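Local coordinates for protein mandelate racemase/muconate lactonizing enzyme (PDB 2OG9) that probably abstracts a proton next to a carboxylate group, as mandelate racemase and other metal-dependent enzymes of the enolase superfamily do, at residues 221-225 / 253-257; 235-239 / 283-287. All blocks are in the same frame, centred on the assembly; numbering follows the deposited sequence.

How the interactions relate
The two interactions lie in the same barrel domain, with centres about 14 Å apart, and their segments alternate along the chain. Helix 220-230 leads into strand 238-239, which leads into helix 247-256. Interaction 1 joins the two helices on the outside, where a calcium ion sits at the end of helix 247-256. Interaction 2 lies inside the barrel, where Glu239 belongs to an acidic cluster that probably marks the active site. They meet where Ala254 CB packs 3.8 Å from Asp283 OD2. Arg225 also donates from NH2 to Leu235 O of a neighbouring subunit, so the assembly brings the two regions together across an interface.

Interaction 1 of 2, residues 221-225 / 253-257; sequences PTAQR and LALQF. With CA (calcium ion), chain C.
Gln224 lays its side-chain amide against the ring of Phe257 and the end of Leu253. NE2 lies 3.4 Å from Phe257 CZ, and the amide and ring planes are 39° apart. The Gln224 backbone meets the same ring atom, with Gln224 O 3.4 Å from Phe257 CZ, obliquely to the ring. Gln224 starts out pointing away from 253-257. CG is anti to the backbone N (chi1 -169°), and a bend at chi2 (72°) turns the amide back toward the other helix.

Leu253 runs past Gln224 in the opposite direction. Its CD2 methyl lies 3.6 Å from Gln224 OE1. Its other methyl, CD1, packs 4.0 Å from Ala223 CB. No hydrogen bond joins the two segments. The polar end of Gln224 is instead held across a subunit interface, where NE2 donates to Asp258 OD1 of the second subunit. With an alanine in place of Gln224, Asp258 of the second subunit would probably lose this donor, and a gap would be likely to open beside Phe257 and Leu253.

Gln256 supports the ring from its own segment. Its CG sits 3.7 Å above the ring plane, over the centre.

Phe257 is the first residue to leave the helical path, and its carbonyl turns to a calcium ion. Ala254 O binds the metal at 2.3 Å and Phe257 O at 2.4 Å. Five waters complete seven ligands. The ion thus ties the last turn of the helix to the residue after it.

The contact packs helix 220-230 against the C-terminal end of helix 247-256 on the outside of the barrel. Leu242 of the intervening loop touches both Ala223 and Leu253, and Cys227, one turn further along helix 220-230, continues the packing against Leu253 and Phe257.

Interaction 2 of 2, residues 235-239 / 283-287; sequences LVWIE and DYLMP
Trp237 sets an edge of its indole over one face of the Tyr284 ring, with CE3 above the ring centre. This is an edge-to-face pair. The six-membered rings have centroids 4.9 Å apart and planes at 57°. The closest atoms are Trp237 CE3 and Tyr284 CD2, at 3.7 Å. Trp237 holds CG between its backbone N and carbonyl carbon (chi1 70°), and this rotamer sets CE3 of the indole over the tyrosine face.

Val236 adds to the tyrosine contact. Its CG1 lies 3.9 Å from Tyr284 OH. Water 6 sits in the plane of the tyrosine ring, at its edge, and links the hydroxyl to the backbone. It donates to Val236 O at 2.8 Å and is hydrogen-bonded to Tyr284 OH. The hydroxyl is therefore tied to the other segment without touching a polar atom of it directly.

Met286, present as selenomethionine, fills the angle between Trp237 and Glu239. A bend at chi3 (78°) helps bring CE to 4.2 Å from Trp237 CZ2. The selenium lies obliquely to the indole, in a Met-aromatic contact. It also packs against the Glu239 carboxylate, with Met286 SE 3.5 Å from Glu239 CD. Glu239 OE1 accepts a weak hydrogen bond from Trp237 NE1 at 3.1 Å, so both neighbours probably help to place the carboxylate.

Strand 261-263 lies between strands 238-239 and 284-285 in the parallel sheet, so side chains, not backbone bonds, make the contact, past the intervening strand. Tyr152 and Trp333 add further edge-to-face contacts to Trp237. Glu239 lies close to Asp213, at the end of strand 210-213, and to Glu265, just beyond strand 261-263. Such an acidic trio at or just beyond strand ends is characteristic of the metal site in the TIM barrel of the enolase superfamily, consistent with an active site here.

Interaction 1 of 2, residues 221-225 / 253-257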
loop_
_atom_site.group_PDB
_atom_site.type_symbol
_atom_site.label_atom_id
_atom_site.label_comp_id
_atom_site.label_asym_id
_atom_site.label_seq_id
_atom_site.Cartn_x
_atom_site.Cartn_y
_atom_site.Cartn_z
ATOM N N PRO A 221 -24.874 7.747 5.941
ATOM C CA PRO A 221 -25.812 6.796 6.545
ATOM C C PRO A 221 -27.096 6.622 5.720
ATOM O O PRO A 221 -27.538 5.503 5.468
ATOM C CB PRO A 221 -26.089 7.411 7.915
ATOM C CG PRO A 221 -24.791 8.064 8.249
ATOM C CD PRO A 221 -24.433 8.742 6.934
ATOM N N THR A 222 -27.686 7.734 5.297
ATOM C CA THR A 222 -28.920 7.671 4.521
ATOM C C THR A 222 -28.692 7.005 3.164
ATOM O O THR A 222 -29.477 6.154 2.745
ATOM C CB THR A 222 -29.525 9.079 4.319
ATOM O OG1 THR A 222 -29.742 9.690 5.598
ATOM C CG2 THR A 222 -30.859 8.991 3.591
ATOM N N ALA A 223 -27.611 7.379 2.482
ATOM C CA ALA A 223 -27.307 6.787 1.181
ATOM C C ALA A 223 -27.163 5.279 1.327
ATOM O O ALA A 223 -27.621 4.516 0.479
ATOM C CB ALA A 223 -26.018 7.382 0.615
ATOM N N GLN A 224 -26.523 4.858 2.411
ATOM C CA GLN A 224 -26.312 3.442 2.677
ATOM C C GLN A 224 -27.641 2.688 2.738
ATOM O O GLN A 224 -27.798 1.639 2.117
ATOM C CB GLN A 224 -25.568 3.272 4.003
ATOM C CG GLN A 224 -25.051 1.867 4.266
ATOM C CD GLN A 224 -23.877 1.503 3.375
ATOM O OE1 GLN A 224 -23.096 2.367 2.982
ATOM N NE2 GLN A 224 -23.736 0.218 3.073
ATOM N N ARG A 225 -28.593 3.235 3.489
ATOM C CA ARG A 225 -29.907 2.612 3.645
ATOM C C ARG A 225 -30.743 2.640 2.365
ATOM O O ARG A 225 -31.404 1.656 2.035
ATOM C CB ARG A 225 -30.685 3.286 4.786
ATOM C CG ARG A 225 -30.474 2.658 6.168
ATOM C CD ARG A 225 -29.029 2.727 6.633
ATOM N NE ARG A 225 -28.828 1.992 7.882
ATOM C CZ ARG A 225 -28.982 2.509 9.099
ATOM N NH1 ARG A 225 -29.331 3.780 9.250
ATOM N NH2 ARG A 225 -28.805 1.745 10.171
ATOM N N LEU A 253 -19.783 2.928 -1.304
ATOM C CA LEU A 253 -21.080 2.493 -1.799
ATOM C C LEU A 253 -20.906 1.552 -2.991
ATOM O O LEU A 253 -21.552 0.509 -3.069
ATOM C CB LEU A 253 -21.922 3.707 -2.202
ATOM C CG LEU A 253 -22.452 4.550 -1.039
ATOM C CD1 LEU A 253 -22.978 5.879 -1.548
ATOM C CD2 LEU A 253 -23.540 3.771 -0.312
ATOM N N ALA A 254 -20.024 1.917 -3.917
ATOM C CA ALA A 254 -19.781 1.098 -5.103
ATOM C C ALA A 254 -19.216 -0.278 -4.754
ATOM O O ALA A 254 -19.515 -1.267 -5.419
ATOM C CB ALA A 254 -18.830 1.827 -6.057
ATOM N N LEU A 255 -18.395 -0.346 -3.712
ATOM C CA LEU A 255 -17.812 -1.622 -3.320
ATOM C C LEU A 255 -18.864 -2.538 -2.702
ATOM O O LEU A 255 -18.858 -3.744 -2.924
ATOM C CB LEU A 255 -16.669 -1.401 -2.315
ATOM C CG LEU A 255 -15.988 -2.657 -1.756
ATOM C CD1 LEU A 255 -15.398 -3.468 -2.896
ATOM C CD2 LEU A 255 -14.892 -2.264 -0.762
ATOM N N GLN A 256 -19.775 -1.940 -1.945
ATOM C CA GLN A 256 -20.825 -2.668 -1.241
ATOM C C GLN A 256 -22.013 -3.121 -2.084
ATOM O O GLN A 256 -22.475 -4.257 -1.956
ATOM C CB GLN A 256 -21.338 -1.794 -0.083
ATOM C CG GLN A 256 -22.488 -2.374 0.746
ATOM C CD GLN A 256 -22.101 -3.636 1.500
ATOM O OE1 GLN A 256 -21.016 -3.719 2.082
ATOM N NE2 GLN A 256 -22.994 -4.621 1.501
ATOM N N PHE A 257 -22.497 -2.248 -2.959
ATOM C CA PHE A 257 -23.687 -2.564 -3.741
ATOM C C PHE A 257 -23.542 -3.013 -5.192
ATOM O O PHE A 257 -22.601 -2.637 -5.892
ATOM C CB PHE A 257 -24.631 -1.364 -3.661
ATOM C CG PHE A 257 -25.031 -1.009 -2.254
ATOM C CD1 PHE A 257 -25.945 -1.796 -1.560
ATOM C CD2 PHE A 257 -24.475 0.098 -1.616
ATOM C CE1 PHE A 257 -26.307 -1.486 -0.246
ATOM C CE2 PHE A 257 -24.826 0.418 -0.306
ATOM C CZ PHE A 257 -25.745 -0.377 0.382
HETATM CA CA CA C . -20.495 -2.520 -7.066
HETATM O O HOH W 1 -19.989 -4.441 -5.762
HETATM O O HOH W 2 -18.791 -1.317 -8.296
HETATM O O HOH W 3 -18.770 -4.112 -7.810
HETATM O O HOH W 4 -21.685 -3.370 -8.869
HETATM O O HOH W 5 -21.571 -0.369 -7.566
#

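Interaction 2 of 2, residues 235-239 / 283-287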
loop_
_atom_site.group_PDB
_atom_site.type_symbol
_atom_site.label_atom_id
_atom_site.label_comp_id
_atom_site.label_asym_id
_atom_site.label_seq_id
_atom_site.Cartn_x
_atom_site.Cartn_y
_atom_site.Cartn_z
ATOM N N LEU A 235 -31.839 -1.056 -10.779
ATOM C CA LEU A 235 -31.747 0.216 -11.481
ATOM C C LEU A 235 -30.473 0.223 -12.315
ATOM O O LEU A 235 -29.522 -0.493 -12.005
ATOM C CB LEU A 235 -31.692 1.370 -10.483
ATOM C CG LEU A 235 -32.865 1.543 -9.519
ATOM C CD1 LEU A 235 -32.516 2.634 -8.517
ATOM C CD2 LEU A 235 -34.134 1.888 -10.294
ATOM N N VAL A 236 -30.457 1.026 -13.374
ATOM C CA VAL A 236 -29.275 1.130 -14.218
ATOM C C VAL A 236 -28.186 1.746 -13.350
ATOM O O VAL A 236 -27.029 1.330 -13.394
ATOM C CB VAL A 236 -29.531 2.033 -15.441
ATOM C CG1 VAL A 236 -28.268 2.138 -16.280
ATOM C CG2 VAL A 236 -30.677 1.467 -16.272
ATOM N N TRP A 237 -28.566 2.746 -12.557
ATOM C CA TRP A 237 -27.620 3.384 -11.654
ATOM C C TRP A 237 -28.300 4.269 -10.620
ATOM O O TRP A 237 -29.487 4.584 -10.734
ATOM C CB TRP A 237 -26.584 4.220 -12.432
ATOM C CG TRP A 237 -27.107 5.478 -13.095
ATOM C CD1 TRP A 237 -27.759 6.526 -12.495
ATOM C CD2 TRP A 237 -26.968 5.837 -14.476
ATOM N NE1 TRP A 237 -28.027 7.510 -13.419
ATOM C CE2 TRP A 237 -27.553 7.114 -14.640
ATOM C CE3 TRP A 237 -26.401 5.205 -15.590
ATOM C CZ2 TRP A 237 -27.587 7.770 -15.880
ATOM C CZ3 TRP A 237 -26.435 5.859 -16.822
ATOM C CH2 TRP A 237 -27.024 7.126 -16.954
ATOM N N ILE A 238 -27.536 4.623 -9.592
ATOM C CA ILE A 238 -27.983 5.527 -8.544
ATOM C C ILE A 238 -27.000 6.682 -8.710
ATOM O O ILE A 238 -25.797 6.526 -8.494
ATOM C CB ILE A 238 -27.857 4.891 -7.148
ATOM C CG1 ILE A 238 -28.891 3.761 -7.010
ATOM C CG2 ILE A 238 -28.052 5.966 -6.070
ATOM C CD1 ILE A 238 -28.812 2.987 -5.700
ATOM N N GLU A 239 -27.525 7.832 -9.115
ATOM C CA GLU A 239 -26.721 9.017 -9.400
ATOM C C GLU A 239 -26.572 10.025 -8.260
ATOM O O GLU A 239 -27.546 10.384 -7.598
ATOM C CB GLU A 239 -27.326 9.701 -10.633
ATOM C CG GLU A 239 -26.576 10.892 -11.193
ATOM C CD GLU A 239 -27.252 11.425 -12.447
ATOM O OE1 GLU A 239 -27.834 10.606 -13.189
ATOM O OE2 GLU A 239 -27.200 12.646 -12.702
ATOM N N ASP A 283 -19.010 3.808 -11.104
ATOM C CA ASP A 283 -19.155 2.736 -12.080
ATOM C C ASP A 283 -19.411 3.433 -13.417
ATOM O O ASP A 283 -18.891 3.019 -14.457
ATOM C CB ASP A 283 -20.326 1.849 -11.682
ATOM C CG ASP A 283 -20.072 1.122 -10.378
ATOM O OD1 ASP A 283 -19.205 0.222 -10.367
ATOM O OD2 ASP A 283 -20.718 1.463 -9.366
ATOM N N TYR A 284 -20.220 4.489 -13.367
ATOM C CA TYR A 284 -20.539 5.324 -14.530
ATOM C C TYR A 284 -19.985 6.717 -14.250
ATOM O O TYR A 284 -20.467 7.403 -13.348
ATOM C CB TYR A 284 -22.053 5.460 -14.735
ATOM C CG TYR A 284 -22.743 4.262 -15.350
ATOM C CD1 TYR A 284 -22.758 4.066 -16.733
ATOM C CD2 TYR A 284 -23.381 3.322 -14.548
ATOM C CE1 TYR A 284 -23.399 2.954 -17.298
ATOM C CE2 TYR A 284 -24.017 2.215 -15.095
ATOM C CZ TYR A 284 -24.020 2.034 -16.465
ATOM O OH TYR A 284 -24.621 0.910 -16.983
ATOM N N LEU A 285 -18.981 7.140 -15.012
ATOM C CA LEU A 285 -18.419 8.469 -14.824
ATOM C C LEU A 285 -19.262 9.430 -15.660
ATOM O O LEU A 285 -19.591 9.133 -16.814
ATOM C CB LEU A 285 -16.957 8.506 -15.287
ATOM C CG LEU A 285 -16.189 9.780 -14.933
ATOM C CD1 LEU A 285 -15.998 9.860 -13.417
ATOM C CD2 LEU A 285 -14.840 9.772 -15.638
HETATM N N MSE A 286 -19.603 10.579 -15.094
HETATM C CA MSE A 286 -20.442 11.535 -15.806
HETATM C C MSE A 286 -19.814 12.893 -16.062
HETATM O O MSE A 286 -20.279 13.914 -15.550
HETATM C CB MSE A 286 -21.762 11.707 -15.053
HETATM C CG MSE A 286 -22.482 10.388 -14.826
HETATM SE SE MSE A 286 -24.233 10.659 -14.047
HETATM C CE MSE A 286 -25.218 11.222 -15.642
ATOM N N PRO A 287 -18.753 12.928 -16.875
ATOM C CA PRO A 287 -18.089 14.194 -17.179
ATOM C C PRO A 287 -19.001 15.080 -18.019
ATOM O O PRO A 287 -19.819 14.583 -18.794
ATOM C CB PRO A 287 -16.841 13.753 -17.932
ATOM C CG PRO A 287 -17.309 12.532 -18.659
ATOM C CD PRO A 287 -18.128 11.811 -17.603
HETATM O O HOH W 6 -26.214 -0.596 -15.192
#